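Local coordinates for protein chitin deacetylase 1 (Bombyx mori, PDB 5ZNT) that removes acetyl groups from the N-acetylglucosamine residues of chitin, a zinc-dependent hydrolysis that yields chitosan and acetate, at residues 84-89 and 358-363; 98-103 and 129-134. All coordinates share one frame; numbering follows the deposited sequence.

Contact 2 lies wholly in the polysaccharide deacetylase region; contact 1 joins that region, at residues 84-89, to the C-terminal hairpin. Their centres are about 12 Å apart. Contact 2 packs helix 117-134 on the strand that leads into the zinc ligand His101; contact 1 sits at the glycosylated start of helix 85-93. Helix 85-93 and strand 97-100 follow each other in sequence, and the two contacts meet directly: Thr359 OG1 lies 2.8 Å from Phe134 O, a probable hydrogen bond, and Tyr85 OH, hydrogen-bonded to His80 ND1, packs 3.4 Å from Ile130 CG2. The Tyr85 side chain is about 13 Å from the zinc ion, so contact 1 stays outside the metal site.

Contact 1 of 2, residues 84-89 and 358-363; sequences NYSAVQ and QTCLRC. With NAG (2-acetamido-2-deoxy-beta-D-glucopyranose), chain B.
Gln358 O receives two N-H groups of the first helical turn: Tyr85 N at 2.8 Å, a weak bond bent to 129°, and Ser86 N, which approaches from above the carbonyl plane. The Gln358 side chain bends at its second torsion (chi2 78°) and folds back beside Asn84, bringing OE1 to 3.2 Å from Asn84 CB. NE2 of the same amide lies 3.5 Å from C8, the acetamido methyl of the sugar.

Ser86, the serine of the Asn-X-Ser glycosylation sequon, directs its hydroxyl at the other backbone, OG lying 3.2 Å from Thr359 CA. Cys360 SG comes near both polar groups of this helix face, 3.8 Å from Ser86 OG and 3.4 Å from Gln89 OE1. Gln89 extends fully, and OE1 accepts from a water that in turn takes the N-H of Cys360. Thr359 OG1 accepts from Leu361 N in an ST turn and is also hydrogen-bonded to Phe134 O.

The sequon asparagine, Asn84, is at once N-cap and glycan site. With CG anti to the backbone N (chi1 173°), OD1 turns back and accepts from Ala87 N at 3.0 Å, the donor well above the amide plane. ND2 is joined to NAG C1 and gives its N-H to NAG O7 at 2.8 Å. Cap and glycosidic link probably restrict rotation of this side chain.

Cys360 is disulfide-bonded to Cys337, and strand 355-359 pairs antiparallel with 341-345, so the contact sets this hairpin against the N-terminal turn of helix 85-93. Helix 53-59 touches Asn84 and Ala87 through Ile53, while Met127, Ile130 and Phe134 of helix 117-134 pack on Tyr85.

Contact 2 of 2, residues 98-103 and 129-134; sequences IAVHSI and VIIEKF. With ZN (zinc ion), chain C.
Ile131 pushes its CD1 methyl between two residues of strand 97-100, 3.8 Å from Ile98 CG2 and 3.9 Å from Val100 CG1. These two strand residues send their side chains toward the helix, while Ala99 between them turns away. Ile131 reaches across because CG1 stands anti to its carbonyl carbon (chi1 -66°) and the chain then runs out straight; its CG2 branch touches Ile98 CG2 as well. Strand 98-100 and helix 129-134 run roughly antiparallel (146°), 9.6 Å apart at the closest approach of their axes. In the loop beyond, Ile103 CG1 meets Ile130 CD1 at 3.7 Å.

The polar and metal contacts also follow the strand. His101 turns its ring away from the helix and binds the zinc ion through NE2 at 2.1 Å; Asp46, His105 and three waters complete the site. ND1 is hydrogen-bonded to Arg146 O, a second-shell partner that helps fix the ring's rotation. Ser102 OG donates to His101 O at 2.7 Å, in the carbonyl plane and on a lone pair, and is also hydrogen-bonded to His105 N, linking the two zinc histidines of the His-Ser/Thr-X-X-His motif of CE4 enzymes.

The chemistry is thus divided: the apolar layer of Ile98 and Val100 packs on Ile131, and His101, directly after Val100, carries the metal.

Contact 1 of 2, residues 84-89 and 358-363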
# COMPACT_ATOMS: atom_id res chain seq x y z
N ASN A 84 15.45 4.24 7.69
CA ASN A 84 15.63 5.01 8.92
C ASN A 84 14.40 4.75 9.78
O ASN A 84 13.30 5.23 9.46
CB ASN A 84 15.81 6.47 8.53
CG ASN A 84 15.84 7.42 9.70
OD1 ASN A 84 15.36 7.14 10.81
ND2 ASN A 84 16.41 8.58 9.44
N TYR A 85 14.56 3.97 10.85
CA TYR A 85 13.39 3.55 11.62
C TYR A 85 12.85 4.63 12.55
O TYR A 85 11.68 4.53 12.95
CB TYR A 85 13.69 2.26 12.39
CG TYR A 85 13.71 1.12 11.40
CD1 TYR A 85 12.51 0.50 11.00
CD2 TYR A 85 14.90 0.74 10.78
CE1 TYR A 85 12.52 -0.52 10.06
CE2 TYR A 85 14.92 -0.27 9.84
CZ TYR A 85 13.73 -0.87 9.46
OH TYR A 85 13.79 -1.84 8.52
N SER A 86 13.64 5.66 12.88
CA SER A 86 13.08 6.84 13.54
C SER A 86 12.12 7.56 12.61
O SER A 86 11.11 8.11 13.06
CB SER A 86 14.19 7.81 13.95
OG SER A 86 14.99 7.20 14.92
N ALA A 87 12.46 7.61 11.32
CA ALA A 87 11.59 8.26 10.34
C ALA A 87 10.32 7.45 10.13
O ALA A 87 9.23 8.03 10.00
CB ALA A 87 12.34 8.46 9.02
N VAL A 88 10.45 6.12 10.05
CA VAL A 88 9.28 5.26 9.98
C VAL A 88 8.37 5.53 11.18
O VAL A 88 7.15 5.67 11.05
CB VAL A 88 9.71 3.77 9.93
CG1 VAL A 88 8.55 2.85 10.14
CG2 VAL A 88 10.41 3.42 8.57
N GLN A 89 8.97 5.62 12.37
CA GLN A 89 8.21 5.87 13.59
C GLN A 89 7.49 7.21 13.53
O GLN A 89 6.33 7.32 13.95
CB GLN A 89 9.15 5.83 14.80
CG GLN A 89 8.47 6.09 16.15
CD GLN A 89 9.47 5.98 17.30
OE1 GLN A 89 10.66 6.26 17.15
NE2 GLN A 89 8.98 5.59 18.46
N GLN A 358 19.11 4.05 11.75
CA GLN A 358 18.75 5.06 12.73
C GLN A 358 17.49 4.62 13.47
O GLN A 358 16.54 4.10 12.86
CB GLN A 358 18.56 6.43 12.06
CG GLN A 358 19.75 6.90 11.22
CD GLN A 358 19.80 6.19 9.86
OE1 GLN A 358 18.79 5.64 9.40
NE2 GLN A 358 20.98 6.18 9.23
N THR A 359 17.49 4.81 14.79
CA THR A 359 16.40 4.37 15.65
C THR A 359 16.48 5.14 16.96
O THR A 359 17.57 5.53 17.40
CB THR A 359 16.47 2.86 15.92
OG1 THR A 359 15.44 2.47 16.83
CG2 THR A 359 17.83 2.47 16.54
N CYS A 360 15.32 5.33 17.60
CA CYS A 360 15.32 5.89 18.95
C CYS A 360 15.75 4.87 19.98
O CYS A 360 16.07 5.24 21.12
CB CYS A 360 13.92 6.41 19.31
SG CYS A 360 13.43 7.84 18.34
N LEU A 361 15.75 3.59 19.63
CA LEU A 361 16.23 2.55 20.52
C LEU A 361 17.75 2.56 20.58
O LEU A 361 18.43 3.08 19.68
CB LEU A 361 15.76 1.17 20.05
CG LEU A 361 14.41 0.62 20.48
CD1 LEU A 361 13.28 1.44 19.89
CD2 LEU A 361 14.35 -0.85 20.03
N ARG A 362 18.30 1.96 21.65
CA ARG A 362 19.73 1.68 21.66
C ARG A 362 20.08 0.73 20.51
O ARG A 362 19.26 -0.07 20.07
CB ARG A 362 20.16 1.03 22.99
CG ARG A 362 19.34 -0.20 23.28
CD ARG A 362 20.07 -1.37 23.97
NE ARG A 362 19.08 -2.42 24.26
CZ ARG A 362 19.21 -3.71 23.95
NH1 ARG A 362 20.32 -4.17 23.38
NH2 ARG A 362 18.22 -4.55 24.24
N CYS A 363 21.32 0.82 20.04
CA CYS A 363 21.72 0.03 18.89
C CYS A 363 21.71 -1.46 19.26
O CYS A 363 22.11 -1.82 20.36
CB CYS A 363 23.11 0.44 18.43
SG CYS A 363 23.11 2.16 17.87
C1 NAG B . 16.48 9.62 10.42
C2 NAG B . 17.36 10.80 10.06
C3 NAG B . 17.27 11.85 11.17
C4 NAG B . 15.82 12.20 11.48
C5 NAG B . 14.98 10.93 11.65
C6 NAG B . 13.50 11.20 11.76
C7 NAG B . 19.18 9.86 8.69
C8 NAG B . 20.66 9.61 8.62
N2 NAG B . 18.74 10.42 9.82
O3 NAG B . 18.01 12.99 10.75
O4 NAG B . 15.70 12.79 12.77
O5 NAG B . 15.17 10.05 10.54
O6 NAG B . 13.05 11.98 10.66
O7 NAG B . 18.42 9.54 7.77
O HOH W 1 12.82 4.85 16.23

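Contact 2 of 2, residues 98-103 and 129-134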
# COMPACT_ATOMS: atom_id res chain seq x y z
N ILE A 98 2.01 2.14 8.05
CA ILE A 98 3.27 1.45 7.75
C ILE A 98 2.93 0.00 7.44
O ILE A 98 2.28 -0.66 8.25
CB ILE A 98 4.26 1.53 8.92
CG1 ILE A 98 4.58 2.98 9.25
CG2 ILE A 98 5.55 0.73 8.57
CD1 ILE A 98 5.21 3.77 8.09
N ALA A 99 3.35 -0.47 6.27
CA ALA A 99 3.14 -1.86 5.84
C ALA A 99 4.49 -2.43 5.43
O ALA A 99 5.49 -1.71 5.37
CB ALA A 99 2.14 -1.93 4.67
N VAL A 100 4.55 -3.75 5.14
CA VAL A 100 5.85 -4.39 4.90
C VAL A 100 6.04 -4.67 3.42
O VAL A 100 5.09 -5.02 2.69
CB VAL A 100 6.07 -5.67 5.73
CG1 VAL A 100 5.87 -5.38 7.23
CG2 VAL A 100 5.19 -6.82 5.25
N HIS A 101 7.29 -4.56 2.98
CA HIS A 101 7.73 -4.74 1.61
C HIS A 101 8.99 -5.62 1.59
O HIS A 101 9.83 -5.49 0.70
CB HIS A 101 7.98 -3.38 0.97
CG HIS A 101 8.16 -3.40 -0.52
ND1 HIS A 101 7.35 -4.12 -1.37
CD2 HIS A 101 9.03 -2.72 -1.32
CE1 HIS A 101 7.72 -3.90 -2.63
NE2 HIS A 101 8.75 -3.07 -2.62
N SER A 102 9.13 -6.49 2.61
CA SER A 102 10.17 -7.51 2.79
C SER A 102 11.47 -6.99 3.42
O SER A 102 11.73 -5.79 3.45
CB SER A 102 10.51 -8.25 1.48
OG SER A 102 11.51 -7.56 0.77
N ILE A 103 12.28 -7.92 3.93
CA ILE A 103 13.60 -7.58 4.46
C ILE A 103 14.60 -7.37 3.34
O ILE A 103 15.28 -6.33 3.27
CB ILE A 103 14.08 -8.69 5.42
CG1 ILE A 103 13.24 -8.66 6.71
CG2 ILE A 103 15.62 -8.54 5.69
CD1 ILE A 103 13.58 -9.80 7.70
N VAL A 129 8.60 -7.66 12.34
CA VAL A 129 9.33 -7.65 13.61
C VAL A 129 10.32 -6.49 13.67
O VAL A 129 10.42 -5.78 14.68
CB VAL A 129 10.04 -9.00 13.82
CG1 VAL A 129 11.17 -8.89 14.87
CG2 VAL A 129 9.03 -10.10 14.21
N ILE A 130 11.07 -6.28 12.58
CA ILE A 130 12.03 -5.18 12.54
C ILE A 130 11.34 -3.85 12.79
O ILE A 130 11.78 -3.03 13.62
CB ILE A 130 12.78 -5.18 11.19
CG1 ILE A 130 13.55 -6.49 11.02
CG2 ILE A 130 13.74 -3.97 11.11
CD1 ILE A 130 14.27 -6.60 9.66
N ILE A 131 10.24 -3.60 12.07
CA ILE A 131 9.54 -2.33 12.20
C ILE A 131 9.02 -2.15 13.62
O ILE A 131 9.21 -1.09 14.24
CB ILE A 131 8.37 -2.23 11.21
CG1 ILE A 131 8.91 -2.18 9.76
CG2 ILE A 131 7.52 -1.00 11.51
CD1 ILE A 131 7.79 -2.37 8.72
N GLU A 132 8.30 -3.16 14.13
CA GLU A 132 7.69 -3.05 15.45
C GLU A 132 8.74 -2.78 16.51
O GLU A 132 8.53 -1.95 17.41
CB GLU A 132 6.90 -4.32 15.78
CG GLU A 132 5.61 -4.46 14.93
CD GLU A 132 4.81 -5.75 15.22
OE1 GLU A 132 5.31 -6.63 15.93
OE2 GLU A 132 3.67 -5.88 14.73
N LYS A 133 9.91 -3.43 16.40
CA LYS A 133 10.98 -3.17 17.35
C LYS A 133 11.61 -1.79 17.14
O LYS A 133 11.58 -0.95 18.04
CB LYS A 133 12.06 -4.24 17.29
CG LYS A 133 13.24 -3.92 18.23
CD LYS A 133 14.19 -5.11 18.38
CE LYS A 133 15.43 -4.68 19.23
NZ LYS A 133 16.36 -5.86 19.41
N PHE A 134 12.22 -1.56 15.97
CA PHE A 134 13.05 -0.37 15.84
C PHE A 134 12.28 0.91 15.60
O PHE A 134 12.85 1.99 15.78
CB PHE A 134 14.11 -0.59 14.76
CG PHE A 134 15.08 -1.64 15.17
CD1 PHE A 134 16.05 -1.35 16.14
CD2 PHE A 134 14.94 -2.94 14.71
CE1 PHE A 134 16.93 -2.32 16.59
CE2 PHE A 134 15.82 -3.94 15.15
CZ PHE A 134 16.82 -3.63 16.09
ZN ZN C . 10.00 -2.27 -4.13
O HOH W 2 8.14 -1.48 -5.21
O HOH W 3 9.04 -3.65 -5.70
O HOH W 4 11.09 -1.33 -5.73